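Local coordinates for protein adenine phosphoribosyltransferase (Leishmania donovani, PDB 1QB7) that probably catalyses the purine-salvage step that joins adenine to 5-phospho-alpha-D-ribose 1-diphosphate, giving AMP and diphosphate, at residues L21-Y26 and I47-T53; E170-S176 and K198-S204. One frame throughout, in Å; residues are numbered along the deposited sequence.

Contact 1 (L21-Y26 and I47-T53); sequences LLKKSY and ITESPET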
loop_
_atom_site.group_PDB
_atom_site.type_symbol
_atom_site.label_atom_id
_atom_site.label_comp_id
_atom_site.label_asym_id
_atom_site.label_seq_id
_atom_site.Cartn_x
_atom_site.Cartn_y
_atom_site.Cartn_z
ATOM N N LEU A 21 -20.483 -7.875 -6.253
ATOM C CA LEU A 21 -20.145 -6.879 -5.246
ATOM C C LEU A 21 -19.197 -5.827 -5.812
ATOM O O LEU A 21 -19.328 -4.642 -5.518
ATOM C CB LEU A 21 -19.536 -7.582 -4.030
ATOM C CG LEU A 21 -19.518 -6.883 -2.673
ATOM C CD1 LEU A 21 -20.839 -6.203 -2.386
ATOM C CD2 LEU A 21 -19.217 -7.918 -1.610
ATOM N N LEU A 22 -18.255 -6.269 -6.640
ATOM C CA LEU A 22 -17.291 -5.370 -7.269
ATOM C C LEU A 22 -17.987 -4.435 -8.247
ATOM O O LEU A 22 -17.694 -3.241 -8.292
ATOM C CB LEU A 22 -16.210 -6.171 -7.998
ATOM C CG LEU A 22 -15.170 -6.839 -7.104
ATOM C CD1 LEU A 22 -14.338 -7.823 -7.907
ATOM C CD2 LEU A 22 -14.292 -5.776 -6.475
ATOM N N LYS A 23 -18.917 -4.983 -9.024
ATOM C CA LYS A 23 -19.669 -4.201 -9.998
ATOM C C LYS A 23 -20.512 -3.138 -9.276
ATOM O O LYS A 23 -20.679 -2.021 -9.762
ATOM C CB LYS A 23 -20.555 -5.143 -10.814
ATOM C CG LYS A 23 -21.421 -4.495 -11.874
ATOM C CD LYS A 23 -22.335 -5.557 -12.473
ATOM C CE LYS A 23 -23.385 -4.984 -13.411
ATOM N NZ LYS A 23 -22.800 -4.362 -14.632
ATOM N N LYS A 24 -21.005 -3.494 -8.094
ATOM C CA LYS A 24 -21.830 -2.611 -7.280
ATOM C C LYS A 24 -21.004 -1.529 -6.586
ATOM O O LYS A 24 -21.411 -0.370 -6.538
ATOM C CB LYS A 24 -22.588 -3.441 -6.237
ATOM C CG LYS A 24 -23.432 -2.642 -5.252
ATOM C CD LYS A 24 -23.993 -3.551 -4.156
ATOM C CE LYS A 24 -24.639 -2.764 -3.015
ATOM N NZ LYS A 24 -25.854 -2.012 -3.442
ATOM N N SER A 25 -19.832 -1.907 -6.084
ATOM C CA SER A 25 -18.949 -0.984 -5.367
ATOM C C SER A 25 -18.085 -0.051 -6.204
ATOM O O SER A 25 -17.919 1.114 -5.847
ATOM C CB SER A 25 -18.034 -1.758 -4.416
ATOM O OG SER A 25 -18.790 -2.519 -3.494
ATOM N N TYR A 26 -17.519 -0.552 -7.297
ATOM C CA TYR A 26 -16.638 0.266 -8.126
ATOM C C TYR A 26 -17.181 1.612 -8.574
ATOM O O TYR A 26 -18.370 1.767 -8.867
ATOM C CB TYR A 26 -16.170 -0.511 -9.361
ATOM C CG TYR A 26 -14.719 -0.952 -9.316
ATOM C CD1 TYR A 26 -13.687 -0.025 -9.134
ATOM C CD2 TYR A 26 -14.377 -2.297 -9.450
ATOM C CE1 TYR A 26 -12.348 -0.432 -9.082
ATOM C CE2 TYR A 26 -13.049 -2.712 -9.400
ATOM C CZ TYR A 26 -12.041 -1.777 -9.213
ATOM O OH TYR A 26 -10.735 -2.194 -9.127
ATOM N N ILE A 47 -13.212 0.481 -3.583
ATOM C CA ILE A 47 -13.119 -0.906 -3.152
ATOM C C ILE A 47 -12.675 -0.986 -1.684
ATOM O O ILE A 47 -13.341 -1.632 -0.863
ATOM C CB ILE A 47 -12.142 -1.708 -4.058
ATOM C CG1 ILE A 47 -12.641 -1.688 -5.509
ATOM C CG2 ILE A 47 -11.969 -3.138 -3.553
ATOM C CD1 ILE A 47 -14.140 -1.985 -5.665
ATOM N N THR A 48 -11.581 -0.293 -1.350
ATOM C CA THR A 48 -11.045 -0.313 0.017
ATOM C C THR A 48 -11.966 0.343 1.044
ATOM O O THR A 48 -11.897 0.018 2.221
ATOM C CB THR A 48 -9.613 0.318 0.120
ATOM O OG1 THR A 48 -9.679 1.726 -0.125
ATOM C CG2 THR A 48 -8.660 -0.315 -0.889
ATOM N N GLU A 49 -12.820 1.265 0.605
ATOM C CA GLU A 49 -13.753 1.930 1.513
ATOM C C GLU A 49 -15.025 1.105 1.717
ATOM O O GLU A 49 -15.891 1.468 2.508
ATOM C CB GLU A 49 -14.106 3.324 1.004
ATOM C CG GLU A 49 -12.979 4.333 1.147
ATOM C CD GLU A 49 -13.312 5.690 0.556
ATOM O OE1 GLU A 49 -14.500 6.061 0.495
ATOM O OE2 GLU A 49 -12.375 6.400 0.152
ATOM N N SER A 50 -15.137 0.006 0.979
ATOM C CA SER A 50 -16.282 -0.891 1.085
ATOM C C SER A 50 -15.846 -2.122 1.883
ATOM O O SER A 50 -15.212 -3.032 1.343
ATOM C CB SER A 50 -16.773 -1.308 -0.305
ATOM O OG SER A 50 -17.702 -2.379 -0.209
ATOM N N PRO A 51 -16.153 -2.146 3.192
ATOM C CA PRO A 51 -15.794 -3.262 4.072
ATOM C C PRO A 51 -16.201 -4.633 3.538
ATOM O O PRO A 51 -15.404 -5.572 3.546
ATOM C CB PRO A 51 -16.536 -2.920 5.362
ATOM C CG PRO A 51 -16.500 -1.443 5.375
ATOM C CD PRO A 51 -16.851 -1.094 3.953
ATOM N N GLU A 52 -17.432 -4.735 3.050
ATOM C CA GLU A 52 -17.936 -6.002 2.535
ATOM C C GLU A 52 -17.171 -6.443 1.290
ATOM O O GLU A 52 -16.854 -7.622 1.137
ATOM C CB GLU A 52 -19.436 -5.902 2.239
ATOM C CG GLU A 52 -20.089 -7.251 1.977
ATOM C CD GLU A 52 -21.533 -7.156 1.499
ATOM O OE1 GLU A 52 -22.016 -6.036 1.202
ATOM O OE2 GLU A 52 -22.182 -8.222 1.403
ATOM N N THR A 53 -16.849 -5.492 0.415
ATOM C CA THR A 53 -16.125 -5.817 -0.810
ATOM C C THR A 53 -14.683 -6.223 -0.516
ATOM O O THR A 53 -14.188 -7.209 -1.063
ATOM C CB THR A 53 -16.162 -4.650 -1.825
ATOM O OG1 THR A 53 -17.515 -4.209 -1.993
ATOM C CG2 THR A 53 -15.630 -5.098 -3.183
#

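Contact 2 (E170-S176 and K198-S204); sequences EMVSILS and KFISLLS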
loop_
_atom_site.group_PDB
_atom_site.type_symbol
_atom_site.label_atom_id
_atom_site.label_comp_id
_atom_site.label_asym_id
_atom_site.label_seq_id
_atom_site.Cartn_x
_atom_site.Cartn_y
_atom_site.Cartn_z
ATOM N N GLU A 170 0.755 -16.636 -10.943
ATOM C CA GLU A 170 -0.203 -15.921 -11.771
ATOM C C GLU A 170 -0.174 -14.437 -11.442
ATOM O O GLU A 170 0.317 -14.033 -10.385
ATOM C CB GLU A 170 -1.623 -16.459 -11.544
ATOM C CG GLU A 170 -2.142 -16.242 -10.132
ATOM C CD GLU A 170 -3.339 -17.105 -9.787
ATOM O OE1 GLU A 170 -3.568 -18.127 -10.461
ATOM O OE2 GLU A 170 -4.051 -16.764 -8.826
ATOM N N MET A 171 -0.646 -13.634 -12.391
ATOM C CA MET A 171 -0.747 -12.195 -12.226
ATOM C C MET A 171 -2.217 -11.965 -11.911
ATOM O O MET A 171 -3.080 -12.284 -12.728
ATOM C CB MET A 171 -0.375 -11.485 -13.526
ATOM C CG MET A 171 -0.659 -9.980 -13.551
ATOM S SD MET A 171 0.296 -8.986 -12.382
ATOM C CE MET A 171 -0.902 -7.719 -11.950
ATOM N N VAL A 172 -2.509 -11.482 -10.706
ATOM C CA VAL A 172 -3.892 -11.226 -10.313
ATOM C C VAL A 172 -4.204 -9.743 -10.179
ATOM O O VAL A 172 -3.385 -8.963 -9.695
ATOM C CB VAL A 172 -4.279 -11.983 -8.997
ATOM C CG1 VAL A 172 -3.310 -11.664 -7.889
ATOM C CG2 VAL A 172 -5.706 -11.625 -8.558
ATOM N N SER A 173 -5.376 -9.359 -10.668
ATOM C CA SER A 173 -5.835 -7.980 -10.590
ATOM C C SER A 173 -7.316 -7.966 -10.214
ATOM O O SER A 173 -8.041 -8.921 -10.495
ATOM C CB SER A 173 -5.602 -7.244 -11.919
ATOM O OG SER A 173 -6.292 -7.844 -12.998
ATOM N N ILE A 174 -7.744 -6.916 -9.525
ATOM C CA ILE A 174 -9.142 -6.784 -9.128
ATOM C C ILE A 174 -9.950 -6.488 -10.398
ATOM O O ILE A 174 -10.992 -7.094 -10.653
ATOM C CB ILE A 174 -9.344 -5.599 -8.130
ATOM C CG1 ILE A 174 -8.435 -5.749 -6.902
ATOM C CG2 ILE A 174 -10.807 -5.491 -7.729
ATOM C CD1 ILE A 174 -8.615 -7.043 -6.127
ATOM N N LEU A 175 -9.421 -5.572 -11.203
ATOM C CA LEU A 175 -10.062 -5.148 -12.428
ATOM C C LEU A 175 -9.132 -5.226 -13.630
ATOM O O LEU A 175 -7.953 -4.894 -13.538
ATOM C CB LEU A 175 -10.519 -3.704 -12.272
ATOM C CG LEU A 175 -11.341 -3.142 -13.430
ATOM C CD1 LEU A 175 -12.765 -3.679 -13.349
ATOM C CD2 LEU A 175 -11.333 -1.635 -13.351
ATOM N N SER A 176 -9.681 -5.651 -14.763
ATOM C CA SER A 176 -8.919 -5.727 -16.005
ATOM C C SER A 176 -9.571 -4.823 -17.044
ATOM O O SER A 176 -10.780 -4.564 -16.986
ATOM C CB SER A 176 -8.873 -7.156 -16.533
ATOM O OG SER A 176 -10.179 -7.669 -16.713
ATOM N N LYS A 198 -0.133 -17.124 -16.390
ATOM C CA LYS A 198 -1.569 -17.007 -16.197
ATOM C C LYS A 198 -1.975 -15.647 -15.623
ATOM O O LYS A 198 -1.337 -15.125 -14.706
ATOM C CB LYS A 198 -2.086 -18.120 -15.287
ATOM C CG LYS A 198 -3.573 -18.022 -15.050
ATOM C CD LYS A 198 -4.084 -19.027 -14.038
ATOM C CE LYS A 198 -4.007 -20.444 -14.559
ATOM N NZ LYS A 198 -4.600 -21.388 -13.576
ATOM N N PHE A 199 -3.020 -15.069 -16.206
ATOM C CA PHE A 199 -3.568 -13.796 -15.764
ATOM C C PHE A 199 -4.986 -14.043 -15.267
ATOM O O PHE A 199 -5.766 -14.708 -15.944
ATOM C CB PHE A 199 -3.643 -12.798 -16.926
ATOM C CG PHE A 199 -2.317 -12.237 -17.340
ATOM C CD1 PHE A 199 -1.539 -12.887 -18.290
ATOM C CD2 PHE A 199 -1.839 -11.061 -16.769
ATOM C CE1 PHE A 199 -0.303 -12.374 -18.670
ATOM C CE2 PHE A 199 -0.601 -10.534 -17.139
ATOM C CZ PHE A 199 0.168 -11.194 -18.091
ATOM N N ILE A 200 -5.307 -13.563 -14.071
ATOM C CA ILE A 200 -6.663 -13.699 -13.549
ATOM C C ILE A 200 -7.158 -12.338 -13.064
ATOM O O ILE A 200 -6.392 -11.537 -12.516
ATOM C CB ILE A 200 -6.802 -14.746 -12.401
ATOM C CG1 ILE A 200 -6.041 -14.299 -11.157
ATOM C CG2 ILE A 200 -6.346 -16.124 -12.869
ATOM C CD1 ILE A 200 -6.522 -14.965 -9.889
ATOM N N SER A 201 -8.428 -12.054 -13.338
ATOM C CA SER A 201 -9.064 -10.805 -12.931
ATOM C C SER A 201 -10.410 -11.134 -12.302
ATOM O O SER A 201 -11.050 -12.118 -12.681
ATOM C CB SER A 201 -9.263 -9.885 -14.135
ATOM O OG SER A 201 -9.746 -8.618 -13.737
ATOM N N LEU A 202 -10.835 -10.312 -11.346
ATOM C CA LEU A 202 -12.105 -10.521 -10.664
ATOM C C LEU A 202 -13.267 -9.804 -11.360
ATOM O O LEU A 202 -14.424 -10.207 -11.221
ATOM C CB LEU A 202 -11.999 -10.073 -9.206
ATOM C CG LEU A 202 -10.833 -10.680 -8.416
ATOM C CD1 LEU A 202 -10.767 -10.055 -7.035
ATOM C CD2 LEU A 202 -10.976 -12.196 -8.330
ATOM N N LEU A 203 -12.951 -8.758 -12.117
ATOM C CA LEU A 203 -13.965 -7.992 -12.830
ATOM C C LEU A 203 -13.370 -7.314 -14.059
ATOM O O LEU A 203 -12.220 -6.883 -14.043
ATOM C CB LEU A 203 -14.570 -6.921 -11.917
ATOM C CG LEU A 203 -15.805 -6.193 -12.465
ATOM C CD1 LEU A 203 -17.023 -7.098 -12.337
ATOM C CD2 LEU A 203 -16.050 -4.889 -11.721
ATOM N N SER A 204 -14.153 -7.253 -15.132
ATOM C CA SER A 204 -13.738 -6.590 -16.363
ATOM C C SER A 204 -14.346 -5.192 -16.334
ATOM O O SER A 204 -15.483 -5.026 -15.897
ATOM C CB SER A 204 -14.275 -7.338 -17.584
ATOM O OG SER A 204 -14.173 -6.529 -18.744
HETATM O O HOH W 1 -2.867 -20.705 -11.233
HETATM O O HOH W 2 -4.683 -9.702 -14.188
#

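Contact 1 (L21-Y26 and I47-T53)
Hydroxyls hold the middle of this contact: S25 OG lies 2.6 Å from T53 OG1 in a hydrogen bond whose donor may be either residue. T53 OG1 is also bonded to S50 OG at 2.6 Å, so the threonine oxygen sits between two serine hydroxyls. T53 OG1 is turned back beside its own backbone N (chi1 -50°), which brings it within bonding distance of S50, the N-cap residue of helix 51-67.

Carbon contacts flank the row of hydroxyls. The L21 side chain slides past T53 in the opposite sense, its CG in van der Waals contact with T53 OG1 at 3.4 Å, while its CD2 meets E52 CG (3.8 Å). L22 reaches in with CD2, 3.6 Å from T53 CG2 and 3.9 Å from I47 CD1.

In a CH-pi contact, I47 CD1 stands over the centre of the Y26 ring, 3.7 Å from the centroid and 8° off the normal, with I47 CG1 above the CZ end of the same face.

Y26 also lies close to A42 and V147 of the AMP site. The last turn of helix 17-25 and the Y26 that follows it thus pack against the end of helix 45-48 and the start of helix 51-67, beside the adenine pocket of a type I phosphoribosyltransferase.

Contact 2 (E170-S176 and K198-S204)
K198 begins the pairing through its carbonyl O, which accepts M171 N at 2.8 Å with an N-H...O angle of 167°. Its side chain runs alongside that of E170, and water 1 links K198 NZ to E170 OE1, the charged atoms themselves being 4.6 Å apart. E170 OE2 is held by R64 and Y65 of helix 51-67.

F199 presents its CD2-CE2 side obliquely to CB and CG of M171, and M171 comes close to D145 of the magnesium site. On the other face, I200 packs CG1 against V172 CB at 3.6 Å. I200 N donates to M171 O and I200 O accepts S173 N, the alternation of a parallel ladder; water 2 joins I200 O to S173 OG.

S201 is modelled in two conformers. In the one described here, its OG donates to L203 O at 3.0 Å, from 48° above the carbonyl plane, and lies beside S176, but its 3.1 Å approach to S176 N has too poor an angle for a hydrogen bond.

L202 marks the corner: its N donates to S173 O at 3.2 Å and only weakly to I174 O, and its CD1 meets I174 CD1. Beyond it L203 resumes the pairing, its O accepting S176 N and its CD2 touching L175 CD1. S204 pairs with S176 and turns its OG to D206 N.

Parallel strands 170-173 and 199-201, their short axes inclined by 19°, thus lead into a shared bend at I174 and L202, passing from the central sheet to a small three-stranded one. Linked by helix 182-192, they form a beta-alpha-beta crossover of the Rossmann-like phosphoribosyltransferase fold, with L175 near bound adenine.

How the contacts relate
Contact 2 is buried core, centred about 8 Å from the centre of the chain; contact 1, about 15 Å out, is only partly buried and includes the exposed E52. Both have apolar packing, but their polar parts differ: a backbone ladder joins strands in contact 2, side-chain hydroxyls join helices in contact 1. Helix 51-67 serves both, with its start in contact 1 and its later residues R64 and Y65 beside E170. The two meet where L22 packs on I174 and L202, and where Y26 OH approaches L175 CB at 3.5 Å, next to the adenine pocket. Within segment 47-53, T48 is hydrogen-bonded and E49 salt-bridged to the second subunit, while no other chain touches contact 2.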